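Local coordinates for protein phosphatidylserine synthase (Haemophilus influenzae, PDB 3HSI) that belongs to the phospholipase D superfamily, whose members share a fold of mixed beta-sheets flanked by helices, at residues 272-277 and 366-371; 279-284 and 301-306; 352-357 and 419-424. All blocks are in the same frame, centred on the assembly; numbering follows the deposited sequence.

Interaction 1 (272-277 and 366-371); sequences KKLVIC and KGVWVD
Asp-371 reaches across one end of the antiparallel pair formed by strands 273-277 and 367-370 and gathers two backbone N-H groups on a single oxygen. Asp-371 OD1 accepts from Lys-273 N at 2.9 Å, nearly along the C-O bond, and from Lys-272 N at 2.8 Å, which arrives from above the carboxylate plane. With CG beside its own backbone N (chi1 -53°), the carboxylate swings toward those donors, while OD2 takes Arg-373 and the N-H of Gln-271.

Further along, Val-275 and Trp-369 form a doubly hydrogen-bonded pair. The indole, also turned beside its backbone N (chi1 -65°), presents an edge to the partner strand: Trp-369 CE3 lies 3.6 Å from Val-275 CG1, and Trp-369 CZ3 is 3.8 Å from Cys-277 SG, a sulfur-aromatic contact made at the ring edge. Helix 405-415 packs against the same indole. On the opposite face of the sheet, Leu-274 CD1 meets Val-368 CG1 at 3.8 Å and Val-370 CG2 at 4.1 Å, with Phe-267 of helix 258-268 close by. Lys-366, whose NZ bonds to Asn-381 and Gly-379, and Asp-371 fit the lysine and aspartate positions of the HxKxxxxD signature of the phospholipase D superfamily.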
loop_
_atom_site.group_PDB
_atom_site.type_symbol
_atom_site.label_atom_id
_atom_site.label_comp_id
_atom_site.label_asym_id
_atom_site.label_seq_id
_atom_site.Cartn_x
_atom_site.Cartn_y
_atom_site.Cartn_z
ATOM N N LYS C 272 6.860 -11.211 32.550
ATOM C CA LYS C 272 8.244 -11.125 33.010
ATOM C C LYS C 272 9.235 -10.761 31.903
ATOM O O LYS C 272 9.996 -9.805 32.045
ATOM C CB LYS C 272 8.680 -12.457 33.646
ATOM C CG LYS C 272 8.101 -12.675 35.027
ATOM C CD LYS C 272 8.573 -13.975 35.611
ATOM C CE LYS C 272 8.164 -14.081 37.067
ATOM N NZ LYS C 272 9.158 -13.503 38.016
ATOM N N LYS C 273 9.264 -11.556 30.832
ATOM C CA LYS C 273 10.291 -11.397 29.792
ATOM C C LYS C 273 9.741 -11.689 28.405
ATOM O O LYS C 273 8.949 -12.610 28.216
ATOM C CB LYS C 273 11.570 -12.236 30.090
ATOM C CG LYS C 273 12.626 -12.129 28.983
ATOM C CD LYS C 273 14.088 -12.069 29.482
ATOM C CE LYS C 273 15.039 -12.734 28.487
ATOM N NZ LYS C 273 14.976 -14.257 28.684
ATOM N N LEU C 274 10.152 -10.863 27.453
ATOM C CA LEU C 274 9.824 -11.026 26.047
ATOM C C LEU C 274 11.116 -11.202 25.317
ATOM O O LEU C 274 12.029 -10.414 25.498
ATOM C CB LEU C 274 9.144 -9.761 25.522
ATOM C CG LEU C 274 8.847 -9.678 24.028
ATOM C CD1 LEU C 274 7.920 -10.825 23.640
ATOM C CD2 LEU C 274 8.192 -8.277 23.689
ATOM N N VAL C 275 11.193 -12.230 24.493
ATOM C CA VAL C 275 12.333 -12.377 23.595
ATOM C C VAL C 275 11.830 -12.268 22.173
ATOM O O VAL C 275 10.816 -12.840 21.839
ATOM C CB VAL C 275 13.053 -13.757 23.790
ATOM C CG1 VAL C 275 14.280 -13.872 22.872
ATOM C CG2 VAL C 275 13.477 -13.928 25.274
ATOM N N ILE C 276 12.558 -11.565 21.326
ATOM C CA ILE C 276 12.156 -11.379 19.940
ATOM C C ILE C 276 13.362 -11.609 19.055
ATOM O O ILE C 276 14.472 -11.151 19.366
ATOM C CB ILE C 276 11.708 -9.919 19.710
ATOM C CG1 ILE C 276 10.510 -9.555 20.589
ATOM C CG2 ILE C 276 11.409 -9.666 18.224
ATOM C CD1 ILE C 276 10.261 -7.996 20.646
ATOM N N CYS C 277 13.163 -12.367 17.982
ATOM C CA CYS C 277 14.129 -12.453 16.885
ATOM C C CYS C 277 13.495 -11.802 15.683
ATOM O O CYS C 277 12.332 -12.064 15.374
ATOM C CB CYS C 277 14.438 -13.904 16.557
ATOM S SG CYS C 277 15.739 -14.576 17.603
ATOM N N LYS C 366 13.414 -15.243 12.835
ATOM C CA LYS C 366 12.176 -14.611 13.333
ATOM C C LYS C 366 11.698 -15.500 14.486
ATOM O O LYS C 366 11.845 -16.726 14.432
ATOM C CB LYS C 366 11.083 -14.615 12.252
ATOM C CG LYS C 366 11.490 -14.172 10.836
ATOM C CD LYS C 366 11.774 -15.365 9.962
ATOM C CE LYS C 366 12.137 -14.934 8.554
ATOM N NZ LYS C 366 11.036 -14.222 7.747
ATOM N N GLY C 367 11.147 -14.883 15.522
ATOM C CA GLY C 367 10.562 -15.602 16.649
ATOM C C GLY C 367 10.091 -14.669 17.746
ATOM O O GLY C 367 10.513 -13.496 17.838
ATOM N N VAL C 368 9.156 -15.157 18.542
ATOM C CA VAL C 368 8.655 -14.421 19.721
ATOM C C VAL C 368 8.521 -15.452 20.811
ATOM O O VAL C 368 7.989 -16.522 20.584
ATOM C CB VAL C 368 7.284 -13.731 19.493
ATOM C CG1 VAL C 368 6.786 -13.125 20.801
ATOM C CG2 VAL C 368 7.356 -12.623 18.386
ATOM N N TRP C 369 9.070 -15.143 21.976
ATOM C CA TRP C 369 8.898 -15.967 23.138
ATOM C C TRP C 369 8.356 -15.098 24.279
ATOM O O TRP C 369 8.918 -14.053 24.595
ATOM C CB TRP C 369 10.231 -16.551 23.591
ATOM C CG TRP C 369 10.945 -17.504 22.702
ATOM C CD1 TRP C 369 11.036 -18.874 22.870
ATOM C CD2 TRP C 369 11.782 -17.187 21.566
ATOM N NE1 TRP C 369 11.865 -19.422 21.889
ATOM C CE2 TRP C 369 12.342 -18.412 21.093
ATOM C CE3 TRP C 369 12.114 -16.002 20.913
ATOM C CZ2 TRP C 369 13.211 -18.467 19.994
ATOM C CZ3 TRP C 369 12.985 -16.060 19.830
ATOM C CH2 TRP C 369 13.520 -17.278 19.381
ATOM N N VAL C 370 7.288 -15.563 24.908
ATOM C CA VAL C 370 6.654 -14.859 26.030
ATOM C C VAL C 370 6.851 -15.656 27.301
ATOM O O VAL C 370 6.403 -16.805 27.400
ATOM C CB VAL C 370 5.164 -14.604 25.756
ATOM C CG1 VAL C 370 4.453 -13.985 27.016
ATOM C CG2 VAL C 370 5.054 -13.684 24.520
ATOM N N ASP C 371 7.582 -15.064 28.245
ATOM C CA ASP C 371 7.882 -15.728 29.539
ATOM C C ASP C 371 8.309 -17.187 29.235
ATOM O O ASP C 371 9.113 -17.404 28.316
ATOM C CB ASP C 371 6.674 -15.635 30.482
ATOM C CG ASP C 371 6.163 -14.187 30.658
ATOM O OD1 ASP C 371 6.954 -13.232 30.607
ATOM O OD2 ASP C 371 4.948 -13.984 30.834
#

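Interaction 2 (279-284 and 301-306); sequences PYFNFP and VEIIVG
Ile-303 is the first residue of strand 301-306 to meet the loop 279-284, and it does so with the far end of its side chain. CG1 lies beside the backbone N (chi1 -57°) and the chain runs on extended (chi2 171°), which carries CD1 out to two phenylalanines at once. Ile-303 CD1 stands 4.3 Å from Phe-283 CE2, reaching that ring obliquely, and 4.5 Å from Phe-281 CE1, where it lies at the ring edge near its plane. The next residue, Ile-304, points to the other side of the sheet and packs on Cys-277.

Val-305 returns to the loop. Its CG1 branch approaches the backbone as much as the side chain: Phe-281 N lies 4.1 Å from Val-305 CG1, Tyr-280 C is at 4.3 Å from it, and Phe-281 CB at 4.4 Å. The methyl therefore rests against the peptide joining Tyr-280 to Phe-281. At the end of the strand, Gly-306 N comes within 3.7 Å of Pro-279 O without forming a hydrogen bond. Beyond the two segments, helix 327-341 adds Leu-335 and Phe-338, the latter meeting the Phe-281 ring with the planes about 50° apart. Pro-284 sits at the N-cap position, just before helix 285-296, which leads back to strand 300-306 and completes a beta-alpha-beta crossover between parallel neighbours.

No hydrogen bond spans the two segments. Polar groups of the loop find partners outside: Phe-283 O meets Gln-288, Asn-282 ND2 meets Lys-455 O, and Tyr-280 O meets Thr-278. The contact between loop and strand is thus van der Waals in kind, with methyl groups of Ile-303 and Val-305 resting against phenylalanine rings and the loop backbone.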
loop_
_atom_site.group_PDB
_atom_site.type_symbol
_atom_site.label_atom_id
_atom_site.label_comp_id
_atom_site.label_asym_id
_atom_site.label_seq_id
_atom_site.Cartn_x
_atom_site.Cartn_y
_atom_site.Cartn_z
ATOM N N PRO C 279 14.929 -10.387 11.573
ATOM C CA PRO C 279 16.084 -10.167 10.685
ATOM C C PRO C 279 16.588 -8.724 10.689
ATOM O O PRO C 279 17.787 -8.490 10.916
ATOM C CB PRO C 279 15.541 -10.521 9.307
ATOM C CG PRO C 279 14.257 -11.268 9.581
ATOM C CD PRO C 279 13.715 -10.739 10.821
ATOM N N TYR C 280 15.677 -7.780 10.469
ATOM C CA TYR C 280 15.985 -6.332 10.420
ATOM C C TYR C 280 15.290 -5.680 11.592
ATOM O O TYR C 280 14.166 -6.037 11.902
ATOM C CB TYR C 280 15.452 -5.676 9.111
ATOM C CG TYR C 280 15.451 -6.632 7.928
ATOM C CD1 TYR C 280 16.643 -6.977 7.294
ATOM C CD2 TYR C 280 14.274 -7.253 7.498
ATOM C CE1 TYR C 280 16.678 -7.894 6.237
ATOM C CE2 TYR C 280 14.286 -8.178 6.436
ATOM C CZ TYR C 280 15.503 -8.485 5.802
ATOM O OH TYR C 280 15.556 -9.391 4.750
ATOM N N PHE C 281 15.926 -4.699 12.215
ATOM C CA PHE C 281 15.240 -3.881 13.183
ATOM C C PHE C 281 14.268 -2.918 12.504
ATOM O O PHE C 281 14.633 -1.790 12.169
ATOM C CB PHE C 281 16.231 -3.094 14.033
ATOM C CG PHE C 281 15.597 -2.417 15.176
ATOM C CD1 PHE C 281 15.276 -3.140 16.331
ATOM C CD2 PHE C 281 15.279 -1.070 15.106
ATOM C CE1 PHE C 281 14.694 -2.530 17.406
ATOM C CE2 PHE C 281 14.675 -0.439 16.181
ATOM C CZ PHE C 281 14.382 -1.170 17.331
ATOM N N ASN C 282 13.023 -3.351 12.336
ATOM C CA ASN C 282 12.019 -2.499 11.636
ATOM C C ASN C 282 10.604 -2.845 12.075
ATOM O O ASN C 282 9.812 -3.273 11.249
ATOM C CB ASN C 282 12.157 -2.629 10.092
ATOM C CG ASN C 282 11.260 -1.642 9.326
ATOM O OD1 ASN C 282 11.083 -0.499 9.741
ATOM N ND2 ASN C 282 10.694 -2.091 8.200
ATOM N N PHE C 283 10.298 -2.648 13.370
ATOM C CA PHE C 283 8.990 -3.026 13.927
ATOM C C PHE C 283 7.888 -2.100 13.436
ATOM O O PHE C 283 8.120 -0.905 13.241
ATOM C CB PHE C 283 8.992 -3.056 15.467
ATOM C CG PHE C 283 9.869 -4.116 16.046
ATOM C CD1 PHE C 283 9.585 -5.454 15.841
ATOM C CD2 PHE C 283 10.969 -3.781 16.818
ATOM C CE1 PHE C 283 10.441 -6.468 16.357
ATOM C CE2 PHE C 283 11.800 -4.767 17.348
ATOM C CZ PHE C 283 11.542 -6.119 17.105
ATOM N N PRO C 284 6.692 -2.659 13.232
ATOM C CA PRO C 284 5.515 -1.840 13.078
ATOM C C PRO C 284 5.419 -0.923 14.287
ATOM O O PRO C 284 5.835 -1.316 15.378
ATOM C CB PRO C 284 4.356 -2.852 13.097
ATOM C CG PRO C 284 4.966 -4.186 13.016
ATOM C CD PRO C 284 6.377 -4.087 13.436
ATOM N N VAL C 301 13.122 -7.362 28.180
ATOM C CA VAL C 301 12.997 -7.513 26.742
ATOM C C VAL C 301 14.370 -7.811 26.174
ATOM O O VAL C 301 15.353 -7.119 26.480
ATOM C CB VAL C 301 12.450 -6.210 26.035
ATOM C CG1 VAL C 301 12.392 -6.419 24.487
ATOM C CG2 VAL C 301 11.092 -5.790 26.618
ATOM N N GLU C 302 14.422 -8.844 25.347
ATOM C CA GLU C 302 15.631 -9.195 24.655
ATOM C C GLU C 302 15.350 -9.148 23.143
ATOM O O GLU C 302 14.427 -9.764 22.666
ATOM C CB GLU C 302 16.081 -10.601 25.097
ATOM C CG GLU C 302 17.321 -11.077 24.376
ATOM C CD GLU C 302 17.735 -12.495 24.751
ATOM O OE1 GLU C 302 17.071 -13.126 25.623
ATOM O OE2 GLU C 302 18.751 -12.977 24.184
ATOM N N ILE C 303 16.163 -8.427 22.388
ATOM C CA ILE C 303 15.961 -8.353 20.949
ATOM C C ILE C 303 17.226 -8.811 20.269
ATOM O O ILE C 303 18.328 -8.361 20.620
ATOM C CB ILE C 303 15.595 -6.913 20.507
ATOM C CG1 ILE C 303 14.341 -6.442 21.271
ATOM C CG2 ILE C 303 15.411 -6.875 18.970
ATOM C CD1 ILE C 303 13.974 -4.925 21.096
ATOM N N ILE C 304 17.080 -9.748 19.341
ATOM C CA ILE C 304 18.226 -10.290 18.646
ATOM C C ILE C 304 18.057 -9.991 17.166
ATOM O O ILE C 304 17.102 -10.429 16.559
ATOM C CB ILE C 304 18.347 -11.845 18.860
ATOM C CG1 ILE C 304 18.097 -12.194 20.334
ATOM C CG2 ILE C 304 19.712 -12.348 18.360
ATOM C CD1 ILE C 304 18.295 -13.754 20.751
ATOM N N VAL C 305 18.989 -9.238 16.595
ATOM C CA VAL C 305 18.995 -8.921 15.167
ATOM C C VAL C 305 20.379 -9.170 14.621
ATOM O O VAL C 305 21.327 -9.356 15.384
ATOM C CB VAL C 305 18.629 -7.423 14.903
ATOM C CG1 VAL C 305 17.175 -7.204 15.191
ATOM C CG2 VAL C 305 19.483 -6.500 15.771
ATOM N N GLY C 306 20.494 -9.184 13.301
ATOM C CA GLY C 306 21.773 -9.247 12.655
ATOM C C GLY C 306 22.488 -7.910 12.716
ATOM O O GLY C 306 21.860 -6.831 12.648
#

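Interaction 3 (352-357 and 419-424)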
loop_
_atom_site.group_PDB
_atom_site.type_symbol
_atom_site.label_atom_id
_atom_site.label_comp_id
_atom_site.label_asym_id
_atom_site.label_seq_id
_atom_site.Cartn_x
_atom_site.Cartn_y
_atom_site.Cartn_z
ATOM N N VAL C 352 17.940 -6.081 26.660
ATOM C CA VAL C 352 19.116 -6.732 26.125
ATOM C C VAL C 352 19.020 -6.678 24.599
ATOM O O VAL C 352 18.027 -7.106 24.011
ATOM C CB VAL C 352 19.238 -8.201 26.627
ATOM C CG1 VAL C 352 20.347 -8.968 25.860
ATOM C CG2 VAL C 352 19.574 -8.208 28.143
ATOM N N VAL C 353 20.036 -6.121 23.964
ATOM C CA VAL C 353 20.045 -6.041 22.524
ATOM C C VAL C 353 21.234 -6.861 22.110
ATOM O O VAL C 353 22.339 -6.606 22.572
ATOM C CB VAL C 353 20.154 -4.575 22.025
ATOM C CG1 VAL C 353 20.425 -4.524 20.498
ATOM C CG2 VAL C 353 18.876 -3.820 22.348
ATOM N N ARG C 354 21.010 -7.858 21.271
ATOM C CA ARG C 354 22.100 -8.701 20.828
ATOM C C ARG C 354 22.279 -8.590 19.342
ATOM O O ARG C 354 21.295 -8.589 18.604
ATOM C CB ARG C 354 21.800 -10.158 21.133
ATOM C CG ARG C 354 22.214 -10.572 22.481
ATOM C CD ARG C 354 21.563 -11.884 22.713
ATOM N NE ARG C 354 21.722 -12.304 24.088
ATOM C CZ ARG C 354 22.808 -12.876 24.580
ATOM N NH1 ARG C 354 23.887 -13.099 23.823
ATOM N NH2 ARG C 354 22.803 -13.229 25.848
ATOM N N LEU C 355 23.527 -8.493 18.909
ATOM C CA LEU C 355 23.827 -8.432 17.493
ATOM C C LEU C 355 24.511 -9.723 17.044
ATOM O O LEU C 355 25.555 -10.111 17.605
ATOM C CB LEU C 355 24.734 -7.252 17.186
ATOM C CG LEU C 355 24.166 -5.828 17.336
ATOM C CD1 LEU C 355 25.263 -4.854 16.979
ATOM C CD2 LEU C 355 22.981 -5.599 16.432
ATOM N N TRP C 356 23.930 -10.352 16.019
ATOM C CA TRP C 356 24.455 -11.602 15.480
ATOM C C TRP C 356 25.406 -11.299 14.343
ATOM O O TRP C 356 25.118 -10.445 13.490
ATOM C CB TRP C 356 23.307 -12.504 14.982
ATOM C CG TRP C 356 23.700 -13.919 14.569
ATOM C CD1 TRP C 356 23.627 -15.057 15.350
ATOM C CD2 TRP C 356 24.159 -14.353 13.264
ATOM N NE1 TRP C 356 24.025 -16.161 14.607
ATOM C CE2 TRP C 356 24.375 -15.761 13.342
ATOM C CE3 TRP C 356 24.473 -13.680 12.065
ATOM C CZ2 TRP C 356 24.845 -16.521 12.252
ATOM C CZ3 TRP C 356 24.942 -14.414 10.982
ATOM C CH2 TRP C 356 25.115 -15.852 11.082
ATOM N N ARG C 357 26.522 -12.018 14.327
ATOM C CA ARG C 357 27.507 -11.875 13.280
ATOM C C ARG C 357 28.403 -13.125 13.229
ATOM O O ARG C 357 28.860 -13.579 14.244
ATOM C CB ARG C 357 28.366 -10.656 13.560
ATOM C CG ARG C 357 29.321 -10.346 12.409
ATOM C CD ARG C 357 30.131 -9.109 12.681
ATOM N NE ARG C 357 30.933 -8.876 11.494
ATOM C CZ ARG C 357 31.614 -7.778 11.199
ATOM N NH1 ARG C 357 31.627 -6.731 12.020
ATOM N NH2 ARG C 357 32.293 -7.746 10.046
ATOM N N THR C 419 26.391 -14.063 18.823
ATOM C CA THR C 419 25.910 -12.721 19.189
ATOM C C THR C 419 26.787 -12.029 20.215
ATOM O O THR C 419 27.494 -12.667 20.973
ATOM C CB THR C 419 24.504 -12.724 19.840
ATOM O OG1 THR C 419 24.585 -13.386 21.115
ATOM C CG2 THR C 419 23.462 -13.379 18.926
ATOM N N LYS C 420 26.694 -10.705 20.262
ATOM C CA LYS C 420 27.271 -9.963 21.361
ATOM C C LYS C 420 26.207 -9.045 21.918
ATOM O O LYS C 420 25.380 -8.500 21.166
ATOM C CB LYS C 420 28.463 -9.131 20.878
ATOM C CG LYS C 420 29.522 -9.940 20.147
ATOM C CD LYS C 420 30.712 -9.060 19.796
ATOM C CE LYS C 420 31.600 -9.763 18.788
ATOM N NZ LYS C 420 33.006 -9.401 19.038
ATOM N N VAL C 421 26.248 -8.855 23.223
ATOM C CA VAL C 421 25.327 -7.991 23.895
ATOM C C VAL C 421 25.848 -6.563 23.684
ATOM O O VAL C 421 26.996 -6.239 23.988
ATOM C CB VAL C 421 25.221 -8.363 25.415
ATOM C CG1 VAL C 421 24.484 -7.276 26.233
ATOM C CG2 VAL C 421 24.523 -9.690 25.584
ATOM N N LEU C 422 25.015 -5.715 23.131
ATOM C CA LEU C 422 25.392 -4.319 22.980
ATOM C C LEU C 422 25.392 -3.665 24.362
ATOM O O LEU C 422 24.390 -3.723 25.071
ATOM C CB LEU C 422 24.405 -3.638 22.050
ATOM C CG LEU C 422 24.968 -2.391 21.369
ATOM C CD1 LEU C 422 26.066 -2.780 20.334
ATOM C CD2 LEU C 422 23.836 -1.606 20.726
ATOM N N LYS C 423 26.508 -3.079 24.770
ATOM C CA LYS C 423 26.554 -2.431 26.070
ATOM C C LYS C 423 26.084 -0.978 26.072
ATOM O O LYS C 423 25.686 -0.456 27.110
ATOM C CB LYS C 423 27.967 -2.538 26.691
ATOM N N HIS C 424 26.132 -0.304 24.940
ATOM C CA HIS C 424 25.756 1.123 24.941
ATOM C C HIS C 424 25.487 1.491 23.501
ATOM O O HIS C 424 26.161 0.972 22.620
ATOM C CB HIS C 424 26.901 1.980 25.515
ATOM C CG HIS C 424 26.520 3.403 25.790
ATOM N ND1 HIS C 424 26.932 4.451 24.996
ATOM C CD2 HIS C 424 25.760 3.954 26.769
ATOM C CE1 HIS C 424 26.451 5.586 25.475
ATOM N NE2 HIS C 424 25.723 5.312 26.542
HETATM O O HOH W 1 21.891 -4.600 25.524
#
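Arg-354 and Thr-419 make the side-chain hydrogen bond of an antiparallel pair in which strand 419-421 forms an edge of the mixed sheet, beside strand 352-356. Arg-354 NH1 donates to Thr-419 OG1 at 2.8 Å with the hydroxyl oxygen close to the guanidinium plane, although the angle at the hydrogen, 141°, leaves the bond bent. A chi1 of 67° places OG1 between the threonine's backbone N and carbonyl carbon and leaves CG2 directed at Trp-356; the same OG1 also bonds to the carbonyl oxygen of Arg-416. The guanidinium has a second grip through NE, which forms a salt bridge with Glu-302 on the neighbouring strand. Two polar partners at different nitrogens should restrict the rotation of this flat group.

Backbone bonds hold the strands together. Leu-355 N donates to Lys-420 O at 2.9 Å, and Lys-420 N returns a bond to Leu-355 O at 3.0 Å. Leu-422 N meets Val-353 O, and where the segments diverge a water takes over, accepting from Val-353 N at 2.9 Å and donating to Leu-422 O at 2.7 Å.

Apolar groups fill in around this frame. Val-421 CG2 lies over the centre of one face of the Arg-354 guanidinium, 3.8 Å from CZ, so that an aliphatic methyl packs on the plane while Thr-419 occupies its edge. On the other side of the sheet Leu-355 CD1 and Leu-422 CD1 approach to 4.0 Å; helix 327-341 packs there too, through Leu-335 on Leu-355 and Cys-339 on Leu-422. Trp-356, whose ring also meets Tyr-363 and Tyr-172, lies nearly at right angles to the threonine side chain, and Thr-419 CG2 sits 4.0 Å from Trp-356 CD1 at the edge of the indole.

How the interactions relate
The three contacts illustrate how one mixed sheet is assembled from distant parts of a chain. Five neighbouring strands run in the order 367-370, 273-277, 300-306, 351-356 and 419-421: interaction 1 joins the first two, interaction 3 the last two, and interaction 2 packs a loop onto the middle strand. Centres of interactions 1 and 2, and of 2 and 3, lie about 11 Å apart, those of 1 and 3 about 16 Å. Along the chain, interaction 2 nests within the loop closed by interaction 1 and precedes interaction 3, whereas interactions 1 and 3 interleave. Probable backbone hydrogen bonds of strand 300-306 to both neighbours connect the pair containing HxKxxxxD-like segment 366-371 to edge strand 419-421.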